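Local coordinates for putative nucleotide-diphospho-sugar transferase (Desulfovibrio desulfuricans subsp. desulfuricans, PDB 3CGX), which probably transfers a sugar from a nucleotide-diphospho-sugar donor, although its substrates are not known, at residues Y36-L47 with L108-Y116; A52-P60 with L73-Q82. One frame throughout, in Å; residues are numbered along the deposited sequence.

Contact 1 of 2, residues Y36-L47 with L108-Y116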
loop_
_atom_site.group_PDB
_atom_site.type_symbol
_atom_site.label_atom_id
_atom_site.label_comp_id
_atom_site.label_asym_id
_atom_site.label_seq_id
_atom_site.Cartn_x
_atom_site.Cartn_y
_atom_site.Cartn_z
ATOM N N TYR A 36 10.863 0.396 -7.136
ATOM C CA TYR A 36 9.435 0.187 -6.853
ATOM C C TYR A 36 9.064 -1.283 -7.115
ATOM O O TYR A 36 8.337 -1.911 -6.338
ATOM C CB TYR A 36 8.542 1.201 -7.626
ATOM C CG TYR A 36 7.068 0.867 -7.440
ATOM C CD1 TYR A 36 6.447 1.026 -6.206
ATOM C CD2 TYR A 36 6.306 0.357 -8.503
ATOM C CE1 TYR A 36 5.098 0.653 -6.016
ATOM C CE2 TYR A 36 4.967 0.013 -8.328
ATOM C CZ TYR A 36 4.371 0.140 -7.086
ATOM O OH TYR A 36 3.062 -0.206 -6.861
ATOM N N ARG A 37 9.627 -1.852 -8.176
ATOM C CA ARG A 37 9.405 -3.278 -8.491
ATOM C C ARG A 37 9.756 -4.122 -7.282
ATOM O O ARG A 37 8.982 -5.010 -6.853
ATOM C CB ARG A 37 10.203 -3.661 -9.722
ATOM C CG ARG A 37 10.181 -5.127 -10.070
ATOM C CD ARG A 37 11.131 -5.425 -11.239
ATOM N NE ARG A 37 10.524 -4.981 -12.470
ATOM C CZ ARG A 37 9.739 -5.754 -13.227
ATOM N NH1 ARG A 37 9.530 -7.012 -12.880
ATOM N NH2 ARG A 37 9.201 -5.280 -14.347
ATOM N N HIS A 38 10.905 -3.808 -6.690
ATOM C CA HIS A 38 11.355 -4.528 -5.497
ATOM C C HIS A 38 10.544 -4.222 -4.232
ATOM O O HIS A 38 10.424 -5.123 -3.361
ATOM C CB HIS A 38 12.857 -4.320 -5.288
ATOM C CG HIS A 38 13.657 -5.145 -6.242
ATOM N ND1 HIS A 38 13.972 -6.462 -5.980
ATOM C CD2 HIS A 38 14.055 -4.903 -7.514
ATOM C CE1 HIS A 38 14.612 -6.968 -7.021
ATOM N NE2 HIS A 38 14.670 -6.046 -7.967
ATOM N N PHE A 39 10.001 -3.014 -4.127
ATOM C CA PHE A 39 9.134 -2.672 -2.984
ATOM C C PHE A 39 7.997 -3.687 -3.004
ATOM O O PHE A 39 7.639 -4.293 -1.982
ATOM C CB PHE A 39 8.478 -1.309 -3.102
ATOM C CG PHE A 39 9.397 -0.111 -2.889
ATOM C CD1 PHE A 39 10.775 -0.234 -2.820
ATOM C CD2 PHE A 39 8.857 1.163 -2.890
ATOM C CE1 PHE A 39 11.573 0.890 -2.688
ATOM C CE2 PHE A 39 9.674 2.305 -2.760
ATOM C CZ PHE A 39 11.039 2.135 -2.687
ATOM N N VAL A 40 7.427 -3.861 -4.199
ATOM C CA VAL A 40 6.237 -4.698 -4.358
ATOM C C VAL A 40 6.537 -6.175 -4.073
ATOM O O VAL A 40 5.838 -6.870 -3.305
ATOM C CB VAL A 40 5.533 -4.487 -5.753
ATOM C CG1 VAL A 40 4.457 -5.535 -5.968
ATOM C CG2 VAL A 40 4.925 -3.048 -5.877
ATOM N N GLN A 41 7.589 -6.666 -4.705
ATOM C CA GLN A 41 8.050 -8.037 -4.449
ATOM C C GLN A 41 8.291 -8.333 -2.998
ATOM O O GLN A 41 7.880 -9.366 -2.489
ATOM C CB GLN A 41 9.338 -8.343 -5.215
ATOM C CG GLN A 41 9.090 -8.449 -6.674
ATOM C CD GLN A 41 10.356 -8.567 -7.489
ATOM O OE1 GLN A 41 10.321 -8.274 -8.665
ATOM N NE2 GLN A 41 11.495 -8.987 -6.865
ATOM N N ASP A 42 8.995 -7.451 -2.323
ATOM C CA ASP A 42 9.288 -7.663 -0.928
ATOM C C ASP A 42 8.037 -7.663 -0.068
ATOM O O ASP A 42 7.890 -8.524 0.820
ATOM C CB ASP A 42 10.272 -6.611 -0.369
ATOM C CG ASP A 42 11.672 -6.725 -0.968
ATOM O OD1 ASP A 42 11.962 -7.738 -1.594
ATOM O OD2 ASP A 42 12.444 -5.765 -0.834
HETATM N N MSE A 43 7.143 -6.699 -0.297
HETATM C CA MSE A 43 5.893 -6.645 0.493
HETATM C C MSE A 43 5.039 -7.892 0.263
HETATM O O MSE A 43 4.492 -8.446 1.223
HETATM C CB MSE A 43 5.104 -5.371 0.191
HETATM C CG MSE A 43 5.807 -4.069 0.616
HETATM SE SE MSE A 43 4.735 -2.537 0.238
HETATM C CE MSE A 43 3.397 -2.788 1.671
ATOM N N LEU A 44 4.961 -8.341 -0.978
ATOM C CA LEU A 44 4.185 -9.547 -1.349
ATOM C C LEU A 44 4.674 -10.790 -0.627
ATOM O O LEU A 44 3.868 -11.592 -0.120
ATOM C CB LEU A 44 4.158 -9.752 -2.879
ATOM C CG LEU A 44 3.394 -10.962 -3.421
ATOM C CD1 LEU A 44 1.911 -10.756 -3.140
ATOM C CD2 LEU A 44 3.689 -11.224 -4.947
ATOM N N GLN A 45 5.991 -10.927 -0.535
ATOM C CA GLN A 45 6.590 -12.041 0.164
ATOM C C GLN A 45 6.131 -12.077 1.622
ATOM O O GLN A 45 5.784 -13.147 2.156
ATOM C CB GLN A 45 8.123 -11.968 0.041
ATOM C CG GLN A 45 8.856 -13.062 0.752
ATOM C CD GLN A 45 10.334 -13.045 0.408
ATOM O OE1 GLN A 45 10.901 -12.004 0.019
ATOM N NE2 GLN A 45 10.963 -14.194 0.520
ATOM N N GLY A 46 6.120 -10.914 2.248
ATOM C CA GLY A 46 5.621 -10.744 3.602
ATOM C C GLY A 46 4.099 -10.964 3.750
ATOM O O GLY A 46 3.649 -11.712 4.615
ATOM N N LEU A 47 3.307 -10.349 2.876
ATOM C CA LEU A 47 1.841 -10.496 2.905
ATOM C C LEU A 47 1.329 -11.907 2.569
ATOM O O LEU A 47 0.382 -12.389 3.214
ATOM C CB LEU A 47 1.187 -9.532 1.927
ATOM C CG LEU A 47 1.394 -8.052 2.266
ATOM C CD1 LEU A 47 0.783 -7.205 1.125
ATOM C CD2 LEU A 47 0.815 -7.700 3.687
ATOM N N LEU A 108 -7.156 -2.678 3.108
ATOM C CA LEU A 108 -6.630 -2.222 1.825
ATOM C C LEU A 108 -5.382 -1.373 2.112
ATOM O O LEU A 108 -5.396 -0.464 2.922
ATOM C CB LEU A 108 -7.723 -1.467 1.051
ATOM C CG LEU A 108 -7.488 -0.933 -0.370
ATOM C CD1 LEU A 108 -8.861 -0.600 -1.032
ATOM C CD2 LEU A 108 -6.592 0.270 -0.348
HETATM N N MSE A 109 -4.288 -1.680 1.438
HETATM C CA MSE A 109 -3.077 -0.947 1.636
HETATM C C MSE A 109 -2.331 -0.717 0.369
HETATM O O MSE A 109 -2.497 -1.450 -0.606
HETATM C CB MSE A 109 -2.203 -1.735 2.593
HETATM C CG MSE A 109 -1.663 -3.026 2.040
HETATM SE SE MSE A 109 -0.856 -4.045 3.564
HETATM C CE MSE A 109 0.610 -2.879 3.986
ATOM N N GLY A 110 -1.480 0.294 0.406
ATOM C CA GLY A 110 -0.675 0.657 -0.744
ATOM C C GLY A 110 0.678 -0.044 -0.783
ATOM O O GLY A 110 1.019 -0.863 0.078
ATOM N N SER A 111 1.464 0.314 -1.783
ATOM C CA SER A 111 2.694 -0.407 -2.042
ATOM C C SER A 111 3.945 0.472 -1.993
ATOM O O SER A 111 4.976 0.119 -2.583
ATOM C CB SER A 111 2.601 -1.067 -3.437
ATOM O OG SER A 111 2.048 -0.204 -4.388
ATOM N N ASP A 112 3.842 1.575 -1.266
ATOM C CA ASP A 112 4.938 2.572 -1.146
ATOM C C ASP A 112 5.624 2.545 0.217
ATOM O O ASP A 112 6.361 3.465 0.539
ATOM C CB ASP A 112 4.370 4.007 -1.360
ATOM C CG ASP A 112 3.802 4.190 -2.740
ATOM O OD1 ASP A 112 4.533 3.964 -3.740
ATOM O OD2 ASP A 112 2.593 4.449 -2.829
ATOM N N ILE A 113 5.399 1.459 0.969
ATOM C CA ILE A 113 5.907 1.288 2.322
ATOM C C ILE A 113 6.612 -0.044 2.498
ATOM O O ILE A 113 6.189 -0.894 3.344
ATOM C CB ILE A 113 4.736 1.479 3.390
ATOM C CG1 ILE A 113 3.506 0.628 3.065
ATOM C CG2 ILE A 113 4.356 2.982 3.554
ATOM C CD1 ILE A 113 2.548 0.521 4.212
ATOM N N PRO A 114 7.736 -0.220 1.772
ATOM C CA PRO A 114 8.335 -1.541 1.642
ATOM C C PRO A 114 8.838 -2.145 2.922
ATOM O O PRO A 114 8.959 -3.343 3.022
ATOM C CB PRO A 114 9.470 -1.300 0.660
ATOM C CG PRO A 114 9.816 0.128 0.821
ATOM C CD PRO A 114 8.525 0.796 1.027
ATOM N N ASP A 115 9.142 -1.320 3.904
ATOM C CA ASP A 115 9.665 -1.829 5.174
ATOM C C ASP A 115 8.581 -2.054 6.235
ATOM O O ASP A 115 8.885 -2.215 7.420
ATOM C CB ASP A 115 10.739 -0.911 5.789
ATOM C CG ASP A 115 10.232 0.501 6.121
ATOM O OD1 ASP A 115 9.241 1.020 5.544
ATOM O OD2 ASP A 115 10.881 1.147 6.981
ATOM N N TYR A 116 7.321 -1.975 5.836
ATOM C CA TYR A 116 6.272 -2.076 6.811
ATOM C C TYR A 116 6.242 -3.489 7.378
ATOM O O TYR A 116 6.168 -4.440 6.622
ATOM C CB TYR A 116 4.913 -1.789 6.202
ATOM C CG TYR A 116 3.837 -1.511 7.241
ATOM C CD1 TYR A 116 3.793 -0.285 7.908
ATOM C CD2 TYR A 116 2.858 -2.430 7.526
ATOM C CE1 TYR A 116 2.805 -0.002 8.841
ATOM C CE2 TYR A 116 1.861 -2.144 8.446
ATOM C CZ TYR A 116 1.848 -0.941 9.099
ATOM O OH TYR A 116 0.844 -0.641 10.018
#
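M43 drives its selenomethionine side chain into the loop that follows strand 105-109, and there the packing is tightest. Its chain bends at chi3 (73°), which carries CE to 3.6 Å from CE of M109, tip to tip, and 3.7 Å from CG1 of I113; SE rests 3.7 Å from CA of S111. A long, pliable and unbranched side chain suits such an irregular slot. One turn back, F39 lies alongside P114: CG of the proline sits 3.7 Å from the ring centroid, only 11° off its normal, a CH-pi contact between two rigid rings. L47 closes the far end more loosely, its CD2 4.0 Å from SE of M109.

The one hydrogen bond across the contact is at the other end, where Y36 OH donates to S111 OG (2.7 Å), which lies in the plane of the tyrosine ring. S111 OG also bonds F10 O on strand 5-11, and Y36 OH bonds K12 N just beyond that strand. D112 lies at the more open side, OD1 near Y36 CE1, with K20 as its salt-bridge partner. A helix thus packs against a strand's C-terminal end and the loop leaving it, where many GT-A relatives carry their DXD motif.

Contact 2 of 2, residues A52-P60 with L73-Q82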
loop_
_atom_site.group_PDB
_atom_site.type_symbol
_atom_site.label_atom_id
_atom_site.label_comp_id
_atom_site.label_asym_id
_atom_site.label_seq_id
_atom_site.Cartn_x
_atom_site.Cartn_y
_atom_site.Cartn_z
ATOM N N ALA A 52 -4.756 -14.587 5.845
ATOM C CA ALA A 52 -5.661 -13.778 5.072
ATOM C C ALA A 52 -5.425 -14.070 3.597
ATOM O O ALA A 52 -4.306 -14.327 3.194
ATOM C CB ALA A 52 -5.442 -12.309 5.357
ATOM N N ASP A 53 -6.492 -14.009 2.802
ATOM C CA ASP A 53 -6.382 -14.104 1.359
ATOM C C ASP A 53 -5.858 -12.760 0.863
ATOM O O ASP A 53 -6.096 -11.681 1.461
ATOM C CB ASP A 53 -7.739 -14.389 0.693
ATOM C CG ASP A 53 -8.285 -15.796 0.984
ATOM O OD1 ASP A 53 -7.531 -16.681 1.438
ATOM O OD2 ASP A 53 -9.473 -16.012 0.695
ATOM N N LEU A 54 -5.178 -12.813 -0.264
ATOM C CA LEU A 54 -4.593 -11.602 -0.841
ATOM C C LEU A 54 -5.043 -11.370 -2.275
ATOM O O LEU A 54 -5.025 -12.268 -3.105
ATOM C CB LEU A 54 -3.092 -11.687 -0.745
ATOM C CG LEU A 54 -2.259 -10.600 -1.423
ATOM C CD1 LEU A 54 -2.284 -9.371 -0.554
ATOM C CD2 LEU A 54 -0.816 -11.109 -1.645
ATOM N N HIS A 55 -5.543 -10.165 -2.518
ATOM C CA HIS A 55 -5.955 -9.734 -3.859
ATOM C C HIS A 55 -5.097 -8.585 -4.278
ATOM O O HIS A 55 -5.089 -7.547 -3.614
ATOM C CB HIS A 55 -7.395 -9.281 -3.862
ATOM C CG HIS A 55 -8.359 -10.391 -3.605
ATOM N ND1 HIS A 55 -9.704 -10.272 -3.826
ATOM C CD2 HIS A 55 -8.158 -11.646 -3.158
ATOM C CE1 HIS A 55 -10.292 -11.416 -3.536
ATOM N NE2 HIS A 55 -9.373 -12.267 -3.135
ATOM N N ILE A 56 -4.372 -8.788 -5.372
ATOM C CA ILE A 56 -3.491 -7.784 -5.896
ATOM C C ILE A 56 -4.264 -6.946 -6.906
ATOM O O ILE A 56 -4.701 -7.422 -7.972
ATOM C CB ILE A 56 -2.222 -8.410 -6.531
ATOM C CG1 ILE A 56 -1.428 -9.233 -5.496
ATOM C CG2 ILE A 56 -1.342 -7.318 -7.195
ATOM C CD1 ILE A 56 -0.361 -10.144 -6.118
ATOM N N CYS A 57 -4.468 -5.682 -6.549
ATOM C CA CYS A 57 -5.334 -4.759 -7.315
ATOM C C CYS A 57 -4.503 -3.696 -7.995
ATOM O O CYS A 57 -3.918 -2.835 -7.325
ATOM C CB CYS A 57 -6.357 -4.104 -6.370
ATOM S SG CYS A 57 -7.399 -5.248 -5.464
ATOM N N TYR A 58 -4.435 -3.777 -9.335
ATOM C CA TYR A 58 -3.567 -2.943 -10.121
ATOM C C TYR A 58 -4.234 -1.796 -10.884
ATOM O O TYR A 58 -5.377 -1.854 -11.363
ATOM C CB TYR A 58 -2.761 -3.805 -11.093
ATOM C CG TYR A 58 -3.551 -4.592 -12.111
ATOM C CD1 TYR A 58 -3.949 -4.020 -13.299
ATOM C CD2 TYR A 58 -3.869 -5.952 -11.902
ATOM C CE1 TYR A 58 -4.608 -4.747 -14.217
ATOM C CE2 TYR A 58 -4.551 -6.668 -12.822
ATOM C CZ TYR A 58 -4.925 -6.065 -13.973
ATOM O OH TYR A 58 -5.602 -6.789 -14.936
ATOM N N VAL A 59 -3.474 -0.727 -10.961
ATOM C CA VAL A 59 -3.887 0.444 -11.664
ATOM C C VAL A 59 -4.193 0.009 -13.100
ATOM O O VAL A 59 -3.357 -0.665 -13.751
ATOM C CB VAL A 59 -2.825 1.552 -11.621
ATOM C CG1 VAL A 59 -3.140 2.708 -12.570
ATOM C CG2 VAL A 59 -2.651 2.074 -10.157
ATOM N N PRO A 60 -5.385 0.390 -13.595
ATOM C CA PRO A 60 -5.770 -0.036 -14.918
ATOM C C PRO A 60 -4.918 0.555 -16.004
ATOM O O PRO A 60 -4.381 1.664 -15.889
ATOM C CB PRO A 60 -7.218 0.443 -15.034
ATOM C CG PRO A 60 -7.424 1.387 -14.041
ATOM C CD PRO A 60 -6.491 1.108 -12.926
ATOM N N LEU A 73 4.867 -11.451 -10.901
ATOM C CA LEU A 73 4.601 -11.921 -9.518
ATOM C C LEU A 73 4.151 -13.385 -9.402
ATOM O O LEU A 73 4.187 -13.951 -8.328
ATOM C CB LEU A 73 3.607 -10.978 -8.832
ATOM C CG LEU A 73 4.111 -9.538 -8.760
ATOM C CD1 LEU A 73 3.035 -8.593 -8.278
ATOM C CD2 LEU A 73 5.342 -9.461 -7.820
ATOM N N GLY A 74 3.809 -14.022 -10.507
ATOM C CA GLY A 74 3.466 -15.443 -10.490
ATOM C C GLY A 74 2.029 -15.714 -10.830
ATOM O O GLY A 74 1.144 -14.936 -10.463
ATOM N N PRO A 75 1.787 -16.844 -11.481
ATOM C CA PRO A 75 0.448 -17.154 -11.939
ATOM C C PRO A 75 -0.502 -17.644 -10.843
ATOM O O PRO A 75 -1.687 -17.804 -11.105
ATOM C CB PRO A 75 0.690 -18.261 -12.973
ATOM C CG PRO A 75 1.919 -18.991 -12.419
ATOM C CD PRO A 75 2.749 -17.922 -11.791
ATOM N N GLN A 76 0.005 -17.868 -9.636
ATOM C CA GLN A 76 -0.813 -18.490 -8.588
ATOM C C GLN A 76 -1.583 -17.442 -7.799
ATOM O O GLN A 76 -2.474 -17.771 -7.042
ATOM C CB GLN A 76 0.042 -19.354 -7.627
ATOM C CG GLN A 76 1.087 -18.621 -6.772
ATOM C CD GLN A 76 2.453 -18.462 -7.426
ATOM O OE1 GLN A 76 2.589 -17.985 -8.569
ATOM N NE2 GLN A 76 3.483 -18.858 -6.695
ATOM N N HIS A 77 -1.219 -16.178 -7.980
ATOM C CA HIS A 77 -1.834 -15.062 -7.209
ATOM C C HIS A 77 -3.103 -14.561 -7.881
ATOM O O HIS A 77 -3.357 -14.791 -9.084
ATOM C CB HIS A 77 -0.841 -13.895 -7.054
ATOM C CG HIS A 77 0.491 -14.334 -6.550
ATOM N ND1 HIS A 77 0.699 -14.676 -5.237
ATOM C CD2 HIS A 77 1.644 -14.596 -7.197
ATOM C CE1 HIS A 77 1.950 -15.079 -5.085
ATOM N NE2 HIS A 77 2.542 -15.054 -6.264
HETATM N N MSE A 78 -3.932 -13.917 -7.069
HETATM C CA MSE A 78 -5.195 -13.364 -7.542
HETATM C C MSE A 78 -4.962 -11.896 -7.870
HETATM O O MSE A 78 -4.537 -11.097 -7.019
HETATM C CB MSE A 78 -6.296 -13.530 -6.486
HETATM C CG MSE A 78 -6.572 -14.969 -6.209
HETATM SE SE MSE A 78 -7.973 -15.263 -4.840
HETATM C CE MSE A 78 -6.895 -14.987 -3.175
ATOM N N PHE A 79 -5.219 -11.553 -9.127
ATOM C CA PHE A 79 -5.017 -10.207 -9.634
ATOM C C PHE A 79 -6.362 -9.674 -10.122
ATOM O O PHE A 79 -7.163 -10.429 -10.652
ATOM C CB PHE A 79 -4.046 -10.191 -10.815
ATOM C CG PHE A 79 -2.667 -10.747 -10.524
ATOM C CD1 PHE A 79 -1.697 -9.939 -9.922
ATOM C CD2 PHE A 79 -2.302 -12.017 -10.936
ATOM C CE1 PHE A 79 -0.418 -10.431 -9.660
ATOM C CE2 PHE A 79 -0.996 -12.520 -10.671
ATOM C CZ PHE A 79 -0.080 -11.722 -10.039
ATOM N N ALA A 80 -6.586 -8.377 -9.930
ATOM C CA ALA A 80 -7.772 -7.682 -10.461
ATOM C C ALA A 80 -7.406 -6.260 -10.769
ATOM O O ALA A 80 -6.625 -5.653 -10.031
ATOM C CB ALA A 80 -8.946 -7.718 -9.471
ATOM N N ALA A 81 -7.966 -5.722 -11.863
ATOM C CA ALA A 81 -7.797 -4.303 -12.174
ATOM C C ALA A 81 -8.573 -3.513 -11.143
ATOM O O ALA A 81 -9.644 -3.902 -10.716
ATOM C CB ALA A 81 -8.263 -3.911 -13.616
ATOM N N GLN A 82 -8.001 -2.404 -10.743
ATOM C CA GLN A 82 -8.711 -1.397 -9.967
ATOM C C GLN A 82 -9.705 -0.793 -10.942
ATOM O O GLN A 82 -9.426 -0.643 -12.150
ATOM C CB GLN A 82 -7.788 -0.299 -9.454
ATOM C CG GLN A 82 -6.755 -0.717 -8.378
ATOM C CD GLN A 82 -5.836 0.438 -8.007
ATOM O OE1 GLN A 82 -6.275 1.598 -8.013
ATOM N NE2 GLN A 82 -4.549 0.139 -7.670
HETATM O O HOH W 1 -3.302 -14.012 -4.264
#
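I56 and Y58 carry the polar core of the contact, using both their N-H and C=O groups toward the edge strand. I56 N gives a nearly straight bond to M78 O (2.8 Å, 169°), and I56 O receives A80 N; Y58 N then bonds A80 O, and Y58 O takes Q82 N at 2.8 Å. This alternation marks a parallel pair, in which one residue bonds two neighbours of its partner. Q82 adds a side-chain bond: its extended chain brings NE2 to C57 O (3.1 Å), with that oxygen close to the amide plane but the donor well above the carbonyl plane. At the opposite end, where the strands part, a water bridges L54 O and M78 N.

Outward from the backbone, I56 and F79 lie side by side on one face, with CD1 3.6 Å from CE1; F79 also meets K70 of helix 65-73, and I56 meets L73 and, on helix 29-47, L44. On the same face Y58 (chi1 62°) lays its ring over A81, whose CA makes a CH-pi contact 3.8 Å from the centroid; F69 stacks on the tyrosine. On the face of H55, C57 and A80, M78 bends to bring CE 3.3 Å from L54 O. The edge strand of this beta-alpha-beta unit is therefore held mainly by main-chain bonds that do not depend on side chains, with the Q82 amide adding one more.

Overall arrangement
Contacts 1 and 2 have centres 13 Å apart and meet through helix 29-47, which is followed, after a short loop, by strand 53-58. While contact 1 sets one side of that helix against the loop after strand 105-109, L44 and Q41 on another side reach contact 2: L44 CD2 lies 3.8 Å from L73 CD2, and L44 CD1 lies 3.8 Å from I56 CD1. Strand 5-11 separates strands 53-58 and 105-109, so the helix spans neighbouring parts of one sheet. Bound imidazole, probably from crystallisation, lies about 3 Å from the D112 side chain, and imidazole is also found about 6 Å from that of V59, consistent with a pocket at the C-terminal strand ends.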